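Local coordinates for protein putative oxidoreductase (Gluconobacter oxydans, PDB 3WJ7) that probably reduces or oxidises carbonyl or alcohol substrates with a nicotinamide coenzyme, as a member of the short-chain dehydrogenase/reductase (SDR) family, at residues Gly152-Lys155 with Leu156-Arg160; Trp273-Pro276 with Val277-Ser281; Leu299-Ser302 with Lys303-Met306. One frame throughout, in Å; residues are numbered along the deposited sequence.

In the fold
All three interactions are local, each within a helix turn or at a helix end, and each belongs to a different element. Interaction 1 is partly buried, its centre about 11 Å from the chain's centre, and combines main-chain bonds with a lysine chain over a tyrosine ring. Interaction 2, centred about 29 Å out, is also partly buried but has several exposed residues, and its side-chain contact is loose and apolar. Interaction 3 is a surface contact where helix 296-302 gives way to loop. Leu299 packs against Leu274 and Tyr275, joining interactions 2 and 3, and both meet the third subunit; Met306 touches Lys155 of interaction 1, whose residues reach the second subunit.

Interaction 1: Gly152-Lys155 with Leu156-Arg160; sequences GIYK and LSKYR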
loop_
_atom_site.group_PDB
_atom_site.type_symbol
_atom_site.label_atom_id
_atom_site.label_comp_id
_atom_site.label_asym_id
_atom_site.label_seq_id
_atom_site.Cartn_x
_atom_site.Cartn_y
_atom_site.Cartn_z
ATOM N N GLY A 152 -12.590 -2.704 0.521
ATOM C CA GLY A 152 -11.398 -2.639 -0.337
ATOM C C GLY A 152 -10.969 -1.223 -0.683
ATOM O O GLY A 152 -11.641 -0.234 -0.339
ATOM N N ILE A 153 -9.862 -1.119 -1.384
ATOM C CA ILE A 153 -9.329 0.157 -1.688
ATOM C C ILE A 153 -10.226 0.807 -2.728
ATOM O O ILE A 153 -10.474 1.984 -2.641
ATOM C CB ILE A 153 -7.820 0.074 -2.069
ATOM C CG1 ILE A 153 -7.006 -0.097 -0.781
ATOM C CG2 ILE A 153 -7.339 1.400 -2.646
ATOM C CD1 ILE A 153 -5.645 -0.783 -0.911
ATOM N N TYR A 154 -10.781 0.035 -3.658
ATOM C CA TYR A 154 -11.660 0.606 -4.664
ATOM C C TYR A 154 -12.832 1.320 -4.002
ATOM O O TYR A 154 -13.130 2.445 -4.331
ATOM C CB TYR A 154 -12.189 -0.417 -5.711
ATOM C CG TYR A 154 -13.320 0.204 -6.572
ATOM C CD1 TYR A 154 -13.038 1.202 -7.534
ATOM C CD2 TYR A 154 -14.672 -0.150 -6.369
ATOM C CE1 TYR A 154 -14.050 1.813 -8.268
ATOM C CE2 TYR A 154 -15.683 0.443 -7.113
ATOM C CZ TYR A 154 -15.373 1.421 -8.060
ATOM O OH TYR A 154 -16.389 1.998 -8.819
ATOM N N LYS A 155 -13.506 0.662 -3.092
ATOM C CA LYS A 155 -14.655 1.270 -2.471
ATOM C C LYS A 155 -14.190 2.391 -1.558
ATOM O O LYS A 155 -14.797 3.435 -1.565
ATOM C CB LYS A 155 -15.532 0.237 -1.711
ATOM C CG LYS A 155 -16.002 -0.948 -2.546
ATOM C CD LYS A 155 -16.867 -1.916 -1.741
ATOM C CE LYS A 155 -18.257 -1.386 -1.317
ATOM N NZ LYS A 155 -19.274 -2.504 -1.257
ATOM N N LEU A 156 -13.119 2.186 -0.791
ATOM C CA LEU A 156 -12.611 3.195 0.168
ATOM C C LEU A 156 -12.292 4.480 -0.531
ATOM O O LEU A 156 -12.628 5.581 -0.052
ATOM C CB LEU A 156 -11.349 2.723 0.877
ATOM C CG LEU A 156 -10.952 3.555 2.099
ATOM C CD1 LEU A 156 -12.090 3.635 3.098
ATOM C CD2 LEU A 156 -9.694 3.060 2.802
ATOM N N SER A 157 -11.675 4.329 -1.691
ATOM C CA SER A 157 -11.407 5.447 -2.553
ATOM C C SER A 157 -12.719 6.167 -2.998
ATOM O O SER A 157 -12.817 7.418 -3.031
ATOM C CB SER A 157 -10.694 4.923 -3.767
ATOM O OG SER A 157 -9.988 5.975 -4.348
ATOM N N LYS A 158 -13.741 5.398 -3.369
ATOM C CA LYS A 158 -14.944 6.088 -3.829
ATOM C C LYS A 158 -15.575 6.759 -2.621
ATOM O O LYS A 158 -16.034 7.884 -2.729
ATOM C CB LYS A 158 -15.911 5.174 -4.567
ATOM C CG LYS A 158 -15.402 4.670 -5.899
ATOM C CD LYS A 158 -15.250 5.816 -6.891
ATOM C CE LYS A 158 -14.624 5.324 -8.197
ATOM N NZ LYS A 158 -14.330 6.437 -9.156
ATOM N N TYR A 159 -15.531 6.095 -1.464
ATOM C CA TYR A 159 -16.111 6.637 -0.251
ATOM C C TYR A 159 -15.396 7.943 0.140
ATOM O O TYR A 159 -16.060 8.971 0.269
ATOM C CB TYR A 159 -16.081 5.615 0.901
ATOM C CG TYR A 159 -16.483 6.173 2.229
ATOM C CD1 TYR A 159 -17.837 6.306 2.561
ATOM C CD2 TYR A 159 -15.520 6.610 3.137
ATOM C CE1 TYR A 159 -18.236 6.824 3.788
ATOM C CE2 TYR A 159 -15.879 7.132 4.372
ATOM C CZ TYR A 159 -17.238 7.234 4.699
ATOM O OH TYR A 159 -17.628 7.783 5.900
ATOM N N ARG A 160 -14.070 7.930 0.263
ATOM C CA ARG A 160 -13.368 9.123 0.666
ATOM C C ARG A 160 -13.593 10.293 -0.270
ATOM O O ARG A 160 -13.791 11.468 0.180
ATOM C CB ARG A 160 -11.870 8.872 0.823
ATOM C CG ARG A 160 -11.586 7.985 2.009
ATOM C CD ARG A 160 -10.142 8.064 2.420
ATOM N NE ARG A 160 -10.027 7.424 3.725
ATOM C CZ ARG A 160 -9.010 6.644 4.081
ATOM N NH1 ARG A 160 -8.023 6.394 3.227
ATOM N NH2 ARG A 160 -8.969 6.122 5.294
#
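Tyr154 and Lys158, one helical turn apart, make the main side-chain contact of Gly152-Arg160. It is a CH-pi interaction: Lys158 CG lies over one face of the Tyr154 ring, 4.2 Å from the ring centroid and 26° off its normal. The chain then runs out past the rim, where Lys158 CE comes to 3.6 Å from Tyr154 CE1. Two torsions make this possible. The tyrosine ring is swung anti to its own main-chain nitrogen, and Lys158 is bent at chi2 (-66°), which turns the chain along the ring's rim and keeps its far end beside the tyrosine.

The spacing is that of the YxxxK signature of SDR enzymes, in whose better-known relatives this tyrosine and lysine serve catalysis; the same role is probable here. The side chain of Lys158 is also about 5 Å from a bound mercury(II) ion.

The main-chain hydrogen bonds follow the i to i+4 pattern, beginning at Gly152, the N-cap of helix 153-172. Leu156 N reaches Gly152 O at 2.9 Å and Ser157 N reaches Ile153 O at 2.8 Å. Lys158 N bonds to Tyr154 O at 3.2 Å, and Tyr159 N to Lys155 O at 2.8 Å.

Within Leu156-Arg160 itself, Leu156 CD2 sits 3.6 Å above one face of the Arg160 guanidinium, displaced toward its rim. That group makes salt bridges with Glu147 and with Asp94 of the second subunit.

Interaction 2: Trp273-Pro276 with Val277-Ser281; sequences WLYP and VALVS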
loop_
_atom_site.group_PDB
_atom_site.type_symbol
_atom_site.label_atom_id
_atom_site.label_comp_id
_atom_site.label_asym_id
_atom_site.label_seq_id
_atom_site.Cartn_x
_atom_site.Cartn_y
_atom_site.Cartn_z
ATOM N N TRP A 273 -18.743 -20.520 1.561
ATOM C CA TRP A 273 -17.686 -21.502 1.446
ATOM C C TRP A 273 -16.352 -20.800 1.470
ATOM O O TRP A 273 -15.319 -21.438 1.418
ATOM C CB TRP A 273 -17.788 -22.296 0.152
ATOM C CG TRP A 273 -19.023 -23.131 -0.001
ATOM C CD1 TRP A 273 -19.990 -23.356 0.938
ATOM C CD2 TRP A 273 -19.403 -23.873 -1.157
ATOM N NE1 TRP A 273 -20.945 -24.191 0.436
ATOM C CE2 TRP A 273 -20.617 -24.525 -0.851
ATOM C CE3 TRP A 273 -18.831 -24.055 -2.422
ATOM C CZ2 TRP A 273 -21.296 -25.331 -1.769
ATOM C CZ3 TRP A 273 -19.495 -24.850 -3.348
ATOM C CH2 TRP A 273 -20.724 -25.482 -3.014
ATOM N N LEU A 274 -16.351 -19.478 1.533
ATOM C CA LEU A 274 -15.062 -18.782 1.574
ATOM C C LEU A 274 -14.597 -18.656 3.026
ATOM O O LEU A 274 -13.443 -18.327 3.279
ATOM C CB LEU A 274 -15.139 -17.412 0.873
ATOM C CG LEU A 274 -15.415 -17.362 -0.637
ATOM C CD1 LEU A 274 -16.086 -16.050 -0.985
ATOM C CD2 LEU A 274 -14.172 -17.556 -1.508
ATOM N N TYR A 275 -15.500 -18.956 3.967
ATOM C CA TYR A 275 -15.199 -18.866 5.406
ATOM C C TYR A 275 -13.871 -19.534 5.783
ATOM O O TYR A 275 -13.037 -18.897 6.367
ATOM C CB TYR A 275 -16.380 -19.348 6.272
ATOM C CG TYR A 275 -16.156 -19.327 7.797
ATOM C CD1 TYR A 275 -16.724 -18.324 8.614
ATOM C CD2 TYR A 275 -15.392 -20.328 8.416
ATOM C CE1 TYR A 275 -16.511 -18.319 9.996
ATOM C CE2 TYR A 275 -15.179 -20.341 9.782
ATOM C CZ TYR A 275 -15.741 -19.357 10.576
ATOM O OH TYR A 275 -15.495 -19.430 11.937
ATOM N N PRO A 276 -13.671 -20.813 5.417
ATOM C CA PRO A 276 -12.398 -21.489 5.683
ATOM C C PRO A 276 -11.169 -20.782 5.130
ATOM O O PRO A 276 -10.115 -20.811 5.788
ATOM C CB PRO A 276 -12.571 -22.833 4.978
ATOM C CG PRO A 276 -14.020 -23.109 5.161
ATOM C CD PRO A 276 -14.690 -21.768 4.933
ATOM N N VAL A 277 -11.289 -20.181 3.941
ATOM C CA VAL A 277 -10.175 -19.468 3.307
ATOM C C VAL A 277 -9.829 -18.248 4.170
ATOM O O VAL A 277 -8.638 -17.910 4.389
ATOM C CB VAL A 277 -10.559 -18.995 1.889
ATOM C CG1 VAL A 277 -9.339 -18.568 1.099
ATOM C CG2 VAL A 277 -11.313 -20.086 1.139
ATOM N N ALA A 278 -10.886 -17.582 4.641
ATOM C CA ALA A 278 -10.773 -16.432 5.565
ATOM C C ALA A 278 -10.010 -16.833 6.817
ATOM O O ALA A 278 -9.081 -16.127 7.272
ATOM C CB ALA A 278 -12.153 -15.935 5.960
ATOM N N LEU A 279 -10.399 -17.991 7.350
ATOM C CA LEU A 279 -9.800 -18.493 8.541
ATOM C C LEU A 279 -8.333 -18.810 8.309
ATOM O O LEU A 279 -7.505 -18.430 9.102
ATOM C CB LEU A 279 -10.545 -19.727 8.988
ATOM C CG LEU A 279 -10.306 -20.211 10.407
ATOM C CD1 LEU A 279 -10.780 -19.136 11.389
ATOM C CD2 LEU A 279 -11.042 -21.546 10.572
ATOM N N VAL A 280 -8.021 -19.482 7.213
ATOM C CA VAL A 280 -6.654 -19.870 6.929
ATOM C C VAL A 280 -5.818 -18.619 6.739
ATOM O O VAL A 280 -4.728 -18.477 7.310
ATOM C CB VAL A 280 -6.555 -20.786 5.685
ATOM C CG1 VAL A 280 -5.114 -21.202 5.447
ATOM C CG2 VAL A 280 -7.411 -22.026 5.896
ATOM N N SER A 281 -6.344 -17.721 5.930
ATOM C CA SER A 281 -5.809 -16.369 5.786
ATOM C C SER A 281 -5.462 -15.670 7.117
ATOM O O SER A 281 -4.372 -15.160 7.255
ATOM C CB SER A 281 -6.790 -15.547 4.948
ATOM O OG SER A 281 -6.506 -14.179 5.028
#
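Leu274, Tyr275 and Pro276 each offer a carbonyl oxygen to the amide four residues ahead, the i to i+4 pattern of an alpha helix: Ala278 N to Leu274 O and Leu279 N to Tyr275 O are both 3.0 Å, and Val280 N to Pro276 O is 2.9 Å. Their N-H...O angles, between 154° and 164°, support all three as sound bonds. Pro276 has no amide proton to give, which is well tolerated near the start of a helix, where N-H groups commonly lack a carbonyl partner four residues back.

On one flank Tyr275 and Leu279 stand a turn apart. Leu279 CD2 meets the ring obliquely, 4.4 Å from Tyr275 CE2, a loose apolar touch. The ring is also bordered by its neighbour in sequence, since Pro276 CD lies at its edge and in its plane. Tyr275 and Leu279 both pack on Arg296, so this flank is where helix 275-288 leans on helix 296-302, the next helix of the chain, in a helical pairing beyond the Rossmann-type sheet.

Val277 works on another flank. Its CG2 is anti to the carbonyl carbon (CG1 takes the position anti to N, chi1 -166°), which sends CG2 back along the helix to lie 3.5 Å from Leu274 O and 4.0 Å from Leu274 CA. Leu274, Val277 and Ala278 together pack against Phe288 of the third subunit.

Interaction 3: Leu299-Ser302 with Lys303-Met306; sequences LAMS and KKLM
Leu299 and Lys303 are joined by the last regular helical bond, Lys303 N to Leu299 O at 2.9 Å, noticeably bent with an N-H...O angle of 138°. One residue on, the span shortens from four residues to three: Lys304 N bonds to Met301 O at 3.1 Å, its donor standing 54° out of the carbonyl plane. Lys304 then turns to an extended backbone (psi 142°), and the chain leaves the helix.

The side chains of Met301 and Lys304 run side by side and point the same way. Met301 is bent at both chi2 and chi3, which curls its SD and CE toward the lysine; SD is 4.0 Å from Lys304 CE. The closer approach of the two terminal carbons is doubtful at this resolution. Nearer its root, Lys304 CG passes 3.3 Å from Met301 O.

Lys303 keeps its aliphatic root beside the carbonyl it is bonded to, with CB 3.3 Å and CG 3.5 Å from Leu299 O, and packs on Ser272. Ser302 OG is hydrogen-bonded to Thr298 O, one turn back. Beyond the turn, Met306 bonds through its backbone to Gly214.

A four-residue bond giving way to a three-residue one, followed by an extended residue, is the geometry of an alpha helix terminating at its C-terminal end, here carrying helix 296-302 into the loop toward helix 311-317.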
loop_
_atom_site.group_PDB
_atom_site.type_symbol
_atom_site.label_atom_id
_atom_site.label_comp_id
_atom_site.label_asym_id
_atom_site.label_seq_id
_atom_site.Cartn_x
_atom_site.Cartn_y
_atom_site.Cartn_z
ATOM N N LEU A 299 -15.079 -11.057 5.146
ATOM C CA LEU A 299 -16.074 -11.847 4.492
ATOM C C LEU A 299 -17.513 -11.463 4.874
ATOM O O LEU A 299 -18.403 -11.497 4.028
ATOM C CB LEU A 299 -15.804 -13.312 4.784
ATOM C CG LEU A 299 -16.651 -14.314 4.018
ATOM C CD1 LEU A 299 -16.417 -14.268 2.508
ATOM C CD2 LEU A 299 -16.370 -15.697 4.550
ATOM N N ALA A 300 -17.742 -11.069 6.126
ATOM C CA ALA A 300 -19.100 -10.785 6.586
ATOM C C ALA A 300 -19.632 -9.496 5.986
ATOM O O ALA A 300 -20.830 -9.326 5.892
ATOM C CB ALA A 300 -19.189 -10.766 8.108
ATOM N N MET A 301 -18.755 -8.607 5.558
ATOM C CA MET A 301 -19.180 -7.401 4.867
ATOM C C MET A 301 -19.453 -7.670 3.400
ATOM O O MET A 301 -20.480 -7.256 2.845
ATOM C CB MET A 301 -18.094 -6.314 4.952
ATOM C CG MET A 301 -17.637 -5.935 6.359
ATOM S SD MET A 301 -18.947 -5.260 7.410
ATOM C CE MET A 301 -19.784 -4.146 6.271
ATOM N N SER A 302 -18.515 -8.351 2.756
ATOM C CA SER A 302 -18.599 -8.622 1.329
ATOM C C SER A 302 -19.699 -9.622 0.993
ATOM O O SER A 302 -20.113 -9.728 -0.153
ATOM C CB SER A 302 -17.250 -9.109 0.830
ATOM O OG SER A 302 -16.776 -10.143 1.667
ATOM N N LYS A 303 -20.147 -10.362 2.001
ATOM C CA LYS A 303 -21.307 -11.247 1.924
ATOM C C LYS A 303 -22.576 -10.486 1.573
ATOM O O LYS A 303 -23.497 -11.072 1.013
ATOM C CB LYS A 303 -21.586 -11.925 3.291
ATOM C CG LYS A 303 -21.265 -13.414 3.413
ATOM C CD LYS A 303 -21.584 -13.911 4.836
ATOM C CE LYS A 303 -21.131 -15.356 5.093
ATOM N NZ LYS A 303 -22.131 -16.398 4.683
ATOM N N LYS A 304 -22.657 -9.221 1.965
ATOM C CA LYS A 304 -23.911 -8.463 1.826
ATOM C C LYS A 304 -24.191 -8.262 0.360
ATOM O O LYS A 304 -23.270 -8.103 -0.425
ATOM C CB LYS A 304 -23.850 -7.104 2.537
ATOM C CG LYS A 304 -23.582 -7.138 4.052
ATOM C CD LYS A 304 -23.610 -5.721 4.581
ATOM C CE LYS A 304 -22.546 -5.463 5.623
ATOM N NZ LYS A 304 -23.143 -5.417 6.986
ATOM N N LEU A 305 -25.459 -8.338 -0.024
ATOM C CA LEU A 305 -25.807 -8.135 -1.415
ATOM C C LEU A 305 -25.695 -6.639 -1.758
ATOM O O LEU A 305 -26.075 -5.780 -0.968
ATOM C CB LEU A 305 -27.210 -8.654 -1.707
ATOM C CG LEU A 305 -27.592 -10.065 -1.233
ATOM C CD1 LEU A 305 -29.015 -10.423 -1.651
ATOM C CD2 LEU A 305 -26.599 -11.122 -1.695
ATOM N N MET A 306 -25.163 -6.340 -2.937
ATOM C CA MET A 306 -25.051 -4.975 -3.397
ATOM C C MET A 306 -26.316 -4.572 -4.159
ATOM O O MET A 306 -26.326 -4.417 -5.388
ATOM C CB MET A 306 -23.795 -4.813 -4.245
ATOM C CG MET A 306 -22.517 -4.937 -3.440
ATOM S SD MET A 306 -21.215 -4.023 -4.285
ATOM C CE MET A 306 -21.527 -2.242 -3.958
#